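Local coordinates for uncharacterized protein (Acidithiobacillus ferrooxidans, PDB 3LUU) that is of unknown function but binds a zinc ion and carries a fold related to the N-terminal domain of gamma-butyrobetaine hydroxylase, at residues A[59-64]-A[81-86]. Sequence-based numbering, arbitrary orientation.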
# COMPACT_ATOMS: atom_id res chain seq x y z
N THR A 59 14.09 -7.72 5.57
CA THR A 59 14.96 -6.70 5.00
C THR A 59 15.17 -6.94 3.50
O THR A 59 14.59 -7.86 2.93
CB THR A 59 16.31 -6.71 5.80
OG1 THR A 59 17.08 -5.55 5.45
CG2 THR A 59 17.09 -7.98 5.49
N GLY A 60 15.96 -6.09 2.84
CA GLY A 60 16.32 -6.28 1.43
C GLY A 60 15.33 -5.87 0.35
O GLY A 60 15.45 -6.32 -0.81
N LYS A 61 14.36 -5.00 0.68
CA LYS A 61 13.34 -4.63 -0.30
C LYS A 61 13.36 -3.15 -0.66
O LYS A 61 12.42 -2.65 -1.24
CB LYS A 61 11.95 -5.06 0.17
CG LYS A 61 11.75 -6.57 0.40
CD LYS A 61 12.01 -7.39 -0.91
CE LYS A 61 11.92 -8.94 -0.68
NZ LYS A 61 12.30 -9.75 -1.93
N GLU A 62 14.47 -2.47 -0.37
CA GLU A 62 14.56 -1.03 -0.64
C GLU A 62 14.46 -0.66 -2.12
O GLU A 62 14.03 0.45 -2.47
CB GLU A 62 15.81 -0.42 -0.00
CG GLU A 62 17.14 -0.83 -0.59
CD GLU A 62 17.74 -2.05 0.09
OE1 GLU A 62 16.97 -2.84 0.70
OE2 GLU A 62 18.98 -2.21 0.02
N HIS A 63 14.83 -1.59 -3.00
CA HIS A 63 14.75 -1.32 -4.43
C HIS A 63 13.49 -1.87 -5.09
O HIS A 63 13.31 -1.71 -6.30
CB HIS A 63 16.02 -1.79 -5.13
CG HIS A 63 17.17 -0.82 -4.96
ND1 HIS A 63 18.31 -1.12 -4.26
CD2 HIS A 63 17.32 0.45 -5.40
CE1 HIS A 63 19.13 -0.08 -4.28
NE2 HIS A 63 18.55 0.89 -4.97
N VAL A 64 12.58 -2.42 -4.30
CA VAL A 64 11.36 -3.00 -4.87
C VAL A 64 10.36 -1.87 -5.23
O VAL A 64 10.33 -0.81 -4.55
CB VAL A 64 10.82 -4.13 -3.94
CG1 VAL A 64 9.54 -4.71 -4.44
CG2 VAL A 64 11.94 -5.27 -3.83
N PHE A 81 4.38 -6.36 -7.23
CA PHE A 81 5.70 -5.85 -6.94
C PHE A 81 6.72 -6.31 -7.98
O PHE A 81 6.52 -7.30 -8.70
CB PHE A 81 6.15 -6.29 -5.54
CG PHE A 81 5.32 -5.71 -4.42
CD1 PHE A 81 5.59 -4.43 -3.94
CD2 PHE A 81 4.33 -6.45 -3.81
CE1 PHE A 81 4.85 -3.89 -2.88
CE2 PHE A 81 3.58 -5.92 -2.75
CZ PHE A 81 3.85 -4.63 -2.29
N SER A 82 7.82 -5.57 -8.05
CA SER A 82 8.86 -5.79 -9.05
C SER A 82 9.74 -7.03 -8.76
O SER A 82 10.45 -7.49 -9.64
CB SER A 82 9.69 -4.52 -9.20
OG SER A 82 10.42 -4.27 -8.03
N ASP A 83 9.69 -7.57 -7.54
CA ASP A 83 10.35 -8.85 -7.25
C ASP A 83 9.48 -10.11 -7.58
O ASP A 83 9.88 -11.21 -7.22
CB ASP A 83 10.87 -8.89 -5.80
CG ASP A 83 9.77 -8.73 -4.75
OD1 ASP A 83 8.63 -8.36 -5.09
OD2 ASP A 83 10.03 -9.01 -3.58
N GLY A 84 8.35 -9.95 -8.29
CA GLY A 84 7.44 -11.08 -8.69
C GLY A 84 6.25 -11.32 -7.74
O GLY A 84 5.26 -12.03 -8.05
N HIS A 85 6.35 -10.72 -6.56
CA HIS A 85 5.34 -10.97 -5.55
C HIS A 85 4.09 -10.13 -5.85
O HIS A 85 4.15 -8.95 -6.17
CB HIS A 85 5.97 -10.86 -4.16
CG HIS A 85 7.01 -11.90 -3.91
ND1 HIS A 85 6.72 -13.15 -3.40
CD2 HIS A 85 8.34 -11.92 -4.20
CE1 HIS A 85 7.82 -13.87 -3.33
NE2 HIS A 85 8.82 -13.15 -3.81
N ASN A 86 2.97 -10.81 -5.82
CA ASN A 86 1.74 -10.27 -6.42
C ASN A 86 0.49 -10.78 -5.77
O ASN A 86 -0.61 -10.43 -6.16
CB ASN A 86 1.68 -10.63 -7.92
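Asp83 OD2 is gripped by two cations: Lys61 NZ forms a salt bridge with it at 2.9 Å, and Arg39 of helix 35-40 adds a second through NE. The lysine bond uses the anti lone pair of OD2, the one turned away from OD1. The Lys61 and Asp83 side chains cross at about a right angle, with a bend at chi2 (-60°) and an extended end in the lysine chain, and Lys61 CE also lies 3.5 Å from Asp83 OD2. Val64 CG1, anti to the backbone N (chi1 177°), packs 3.9 Å from Phe81 CB and 3.8 Å from Asp83 OD1. Next to it, Ser82 OG comes within 3.5 Å of Val64 CA and takes part in a hydrogen bond with the backbone N of Ser65. Two type I turns thus meet, Lys61 to Val64 leading into strand 66-72 and Phe81 to Gly84 following strand 76-81. Replacing Asp83 by an alanine removes the carboxylate, which would probably leave Lys61 and Arg39 without their shared anion and Val64 CG1 less covered. With two cations on one oxygen, the carboxylate is likely to stay ionised and to tie both the 59-64 loop and helix 35-40, which carries the zinc ligand His37, to this turn at the protein surface.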